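Local coordinates for protein YCAC GENE product (Escherichia coli, PDB 1YAC) that is probably a hydrolase of unknown specificity, an octameric member of the isochorismatase family with a three-layer alpha-beta-alpha sandwich fold, at residues A[167-172]-A[184-189]; A[78-83]-A[97-102]. All coordinates share one frame; numbering follows the deposited sequence.

Contact 1: residues A[167-172]-A[184-189]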
# COMPACT_ATOMS: atom_id res chain seq x y z
N GLY A 167 -20.09 -6.22 13.33
CA GLY A 167 -21.16 -5.25 13.46
C GLY A 167 -22.52 -5.94 13.41
O GLY A 167 -23.43 -5.61 14.19
N VAL A 168 -22.67 -6.90 12.49
CA VAL A 168 -23.91 -7.68 12.33
C VAL A 168 -24.24 -8.40 13.67
O VAL A 168 -25.35 -8.30 14.19
CB VAL A 168 -23.76 -8.74 11.17
CG1 VAL A 168 -24.95 -9.72 11.16
CG2 VAL A 168 -23.65 -8.05 9.81
N ALA A 169 -23.24 -9.08 14.24
CA ALA A 169 -23.45 -9.80 15.49
C ALA A 169 -23.88 -8.86 16.62
O ALA A 169 -24.78 -9.19 17.40
CB ALA A 169 -22.18 -10.54 15.88
N CYS A 170 -23.25 -7.70 16.70
CA CYS A 170 -23.56 -6.73 17.75
C CYS A 170 -24.94 -6.10 17.61
O CYS A 170 -25.61 -5.82 18.61
CB CYS A 170 -22.50 -5.63 17.80
SG CYS A 170 -20.91 -6.16 18.48
N GLU A 171 -25.35 -5.84 16.37
CA GLU A 171 -26.66 -5.25 16.15
C GLU A 171 -27.75 -6.29 16.45
O GLU A 171 -28.83 -5.95 16.93
CB GLU A 171 -26.78 -4.72 14.73
CG GLU A 171 -27.88 -3.66 14.58
CD GLU A 171 -27.74 -2.85 13.31
OE1 GLU A 171 -27.03 -1.84 13.37
OE2 GLU A 171 -28.33 -3.22 12.27
N LEU A 172 -27.46 -7.55 16.16
CA LEU A 172 -28.41 -8.63 16.42
C LEU A 172 -28.55 -8.93 17.91
O LEU A 172 -29.66 -9.11 18.42
CB LEU A 172 -27.97 -9.91 15.71
CG LEU A 172 -28.17 -9.99 14.20
CD1 LEU A 172 -27.39 -11.17 13.63
CD2 LEU A 172 -29.65 -10.13 13.88
N ALA A 184 -19.32 -13.99 23.79
CA ALA A 184 -17.89 -13.98 24.08
C ALA A 184 -17.18 -15.12 23.35
O ALA A 184 -16.06 -14.94 22.87
CB ALA A 184 -17.66 -14.10 25.58
N THR A 185 -17.82 -16.28 23.28
CA THR A 185 -17.25 -17.43 22.60
C THR A 185 -17.13 -17.16 21.11
O THR A 185 -16.08 -17.43 20.50
CB THR A 185 -18.10 -18.71 22.85
OG1 THR A 185 -18.03 -19.04 24.24
CG2 THR A 185 -17.56 -19.90 22.05
N LEU A 186 -18.18 -16.58 20.52
CA LEU A 186 -18.18 -16.25 19.10
C LEU A 186 -17.03 -15.28 18.81
O LEU A 186 -16.27 -15.47 17.85
CB LEU A 186 -19.51 -15.59 18.70
CG LEU A 186 -19.63 -15.07 17.26
CD1 LEU A 186 -19.80 -16.23 16.30
CD2 LEU A 186 -20.82 -14.11 17.14
N PHE A 187 -16.89 -14.26 19.64
CA PHE A 187 -15.83 -13.27 19.47
C PHE A 187 -14.44 -13.88 19.65
O PHE A 187 -13.53 -13.65 18.84
CB PHE A 187 -16.04 -12.10 20.43
CG PHE A 187 -17.26 -11.25 20.11
CD1 PHE A 187 -17.99 -11.44 18.93
CD2 PHE A 187 -17.66 -10.26 21.00
CE1 PHE A 187 -19.10 -10.65 18.64
CE2 PHE A 187 -18.77 -9.46 20.72
CZ PHE A 187 -19.49 -9.66 19.53
N SER A 188 -14.27 -14.65 20.71
CA SER A 188 -12.99 -15.29 21.00
C SER A 188 -12.54 -16.22 19.85
O SER A 188 -11.36 -16.26 19.50
CB SER A 188 -13.08 -16.06 22.32
OG SER A 188 -11.84 -16.69 22.64
N ASN A 189 -13.50 -16.93 19.27
CA ASN A 189 -13.21 -17.85 18.17
C ASN A 189 -12.87 -17.17 16.86
O ASN A 189 -12.24 -17.78 16.00
CB ASN A 189 -14.40 -18.79 17.92
CG ASN A 189 -14.63 -19.75 19.07
OD1 ASN A 189 -13.68 -20.17 19.73
ND2 ASN A 189 -15.87 -19.99 19.41
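Residues 167-172 and 184-189 are both helical and run almost exactly antiparallel, their N-to-C directions 174° apart. The axes of these short segments stay 11.8 Å from each other at closest approach, a wide spacing, and the nearest backbone pair, Ala169 and Leu186, has its CA atoms 9.1 Å apart. Side chains therefore bridge the gap, and the contact is thin, burying 117 Å² in total. Ala169 is central to it: its CB lies 4.0 Å from CD2 of Leu186 and 4.1 Å from CE1 of Phe187. The methyl group comes in at the rim of the Phe187 ring, close to its plane. With CG anti to its own carbonyl carbon (chi1 -69°), Phe187 carries its ring across to the other helix, where CZ comes 3.9 Å from SG of Cys170. This is a sulfur-aromatic contact of oblique geometry, the sulfur lying 5.2 Å from the centroid of the Phe187 ring and 68° off its normal. All four touching residues are buried. Around them, the rings of Phe166 and Phe187 meet, and Tyr194 of helix 192-204 also packs on Phe187. Leu186 reaches Leu46 of helix 33-49, Val168 rests on Met163 of strand 161-163, and Cys170 packs on Val117 of a second subunit, so helix 165-173 lies between strand 161-163 and another subunit, with helix 180-190 packed along it.

Contact 2: residues A[78-83]-A[97-102]; sequences DAPYIA and VKAVKA. Unlike the reference sequence in segment 78-83: Ala79 (reference Thr).
The edge strand 81-84 of the parallel sheet and the helix 94-102 that follows it meet here, within the isochorismatase domain and near the protein surface. Ala99 is the one helical residue that touches the other segment. Its CB lies 3.9 Å from CB of Pro80 and 4.2 Å from CG of the same ring, which puts the methyl group beside the CB-CG side of the pyrrolidine. From the strand itself, CD1 of Ile82 approaches Ala99 CB to 4.2 Å. CG1 of Ile82 is anti to its carbonyl carbon (chi1 -58°), and the second torsion, chi2 82°, turns the terminal methyl toward the helix. Pro80 and Ile82 are two residues apart, and both direct their CB atoms toward the helix, consistent with the alternation of an extended chain; Tyr81, between them, turns to the other side, where its OH hydrogen-bonds Glu61 OE1. The small Ala99 side chain lets the backbones come close, with Pro80 CA and Ala99 CA 6.6 Å apart. In the alpha-beta-alpha sandwich this is the packing of an outer-layer helix on the margin of the central sheet, and the two elements lie on the chain path that leads from strand 81-84 to the parallel strand 107-112. Backbone hydrogen bonds pair Pro80 and Ile82 with Leu56, and Ile82 with Thr58, holding the segment against strand 54-59. Interactions between the two segments are purely apolar and bury 81 Å² altogether. On the side of the helix facing the sheet, Val100 packs on Ile55 of strand 54-59 and on Trp91 of a loop; Ile82 also touches Ile55.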
# COMPACT_ATOMS: atom_id res chain seq x y z
N ASP A 78 -29.96 -28.90 7.64
CA ASP A 78 -31.39 -28.85 7.34
C ASP A 78 -31.83 -27.59 6.60
O ASP A 78 -33.01 -27.45 6.27
CB ASP A 78 -32.20 -28.99 8.63
CG ASP A 78 -32.06 -30.36 9.28
OD1 ASP A 78 -31.72 -31.33 8.57
OD2 ASP A 78 -32.31 -30.46 10.50
N ALA A 79 -30.90 -26.69 6.31
CA ALA A 79 -31.24 -25.46 5.62
C ALA A 79 -31.53 -25.69 4.15
O ALA A 79 -31.12 -26.71 3.59
CB ALA A 79 -30.09 -24.45 5.76
N PRO A 80 -32.34 -24.82 3.53
CA PRO A 80 -32.63 -24.97 2.11
C PRO A 80 -31.29 -24.89 1.38
O PRO A 80 -30.44 -24.05 1.70
CB PRO A 80 -33.46 -23.73 1.81
CG PRO A 80 -34.22 -23.55 3.07
CD PRO A 80 -33.18 -23.76 4.12
N TYR A 81 -31.06 -25.81 0.46
CA TYR A 81 -29.82 -25.85 -0.30
C TYR A 81 -30.21 -25.88 -1.77
O TYR A 81 -30.64 -26.91 -2.28
CB TYR A 81 -29.01 -27.09 0.10
CG TYR A 81 -27.62 -27.17 -0.49
CD1 TYR A 81 -27.42 -27.21 -1.87
CD2 TYR A 81 -26.50 -27.25 0.33
CE1 TYR A 81 -26.15 -27.33 -2.41
CE2 TYR A 81 -25.22 -27.36 -0.21
CZ TYR A 81 -25.06 -27.41 -1.58
OH TYR A 81 -23.80 -27.56 -2.11
N ILE A 82 -30.06 -24.74 -2.43
CA ILE A 82 -30.43 -24.61 -3.83
C ILE A 82 -29.20 -24.61 -4.73
O ILE A 82 -28.42 -23.66 -4.75
CB ILE A 82 -31.27 -23.31 -4.07
CG1 ILE A 82 -32.54 -23.30 -3.20
CG2 ILE A 82 -31.67 -23.18 -5.53
CD1 ILE A 82 -32.33 -22.85 -1.78
N ALA A 83 -28.98 -25.74 -5.40
CA ALA A 83 -27.86 -25.88 -6.33
C ALA A 83 -28.42 -25.38 -7.65
O ALA A 83 -29.24 -26.06 -8.27
CB ALA A 83 -27.43 -27.34 -6.45
N VAL A 97 -35.94 -17.95 -4.42
CA VAL A 97 -36.86 -16.90 -3.95
C VAL A 97 -37.92 -17.49 -3.01
O VAL A 97 -38.22 -16.91 -1.96
CB VAL A 97 -37.53 -16.13 -5.12
CG1 VAL A 97 -38.42 -15.02 -4.57
CG2 VAL A 97 -36.48 -15.51 -6.04
N LYS A 98 -38.45 -18.65 -3.37
CA LYS A 98 -39.46 -19.32 -2.54
C LYS A 98 -38.90 -19.58 -1.14
O LYS A 98 -39.55 -19.27 -0.13
CB LYS A 98 -39.88 -20.64 -3.18
CG LYS A 98 -41.24 -20.62 -3.82
CD LYS A 98 -41.62 -21.99 -4.36
CE LYS A 98 -41.63 -23.03 -3.25
NZ LYS A 98 -42.02 -24.38 -3.76
N ALA A 99 -37.68 -20.10 -1.08
CA ALA A 99 -37.05 -20.39 0.21
C ALA A 99 -36.86 -19.10 1.01
O ALA A 99 -37.17 -19.06 2.21
CB ALA A 99 -35.71 -21.10 0.01
N VAL A 100 -36.41 -18.04 0.34
CA VAL A 100 -36.21 -16.75 1.01
C VAL A 100 -37.53 -16.24 1.59
O VAL A 100 -37.61 -15.91 2.77
CB VAL A 100 -35.63 -15.69 0.06
CG1 VAL A 100 -35.60 -14.32 0.75
CG2 VAL A 100 -34.23 -16.09 -0.38
N LYS A 101 -38.57 -16.21 0.76
CA LYS A 101 -39.87 -15.73 1.21
C LYS A 101 -40.48 -16.62 2.28
O LYS A 101 -41.19 -16.14 3.16
CB LYS A 101 -40.81 -15.53 0.02
CG LYS A 101 -40.36 -14.39 -0.91
CD LYS A 101 -41.33 -14.13 -2.03
CE LYS A 101 -40.87 -12.95 -2.86
NZ LYS A 101 -41.86 -12.59 -3.91
N ALA A 102 -40.17 -17.92 2.24
CA ALA A 102 -40.71 -18.87 3.21
C ALA A 102 -40.16 -18.63 4.62
O ALA A 102 -40.73 -19.11 5.59
CB ALA A 102 -40.43 -20.30 2.79

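Overall arrangement
Both segments of contact 2 precede those of contact 1 in the sequence. Their centres are 25 Å apart and their nearest atoms about 15 Å apart, without touching. What relates them is the six-stranded parallel sheet, ordered 81-84, 54-59, 13-18, 107-112, 132-136, 161-163. Contact 2 includes the outermost strand 81-84, whereas helix 165-173 of contact 1 follows directly on strand 161-163 at the opposite margin. Contact 2 thus packs a helix on a strand at one edge, and contact 1 joins two of the C-terminal helices beyond the other. Another subunit of the octamer reaches contact 1, but none touches the segments of contact 2.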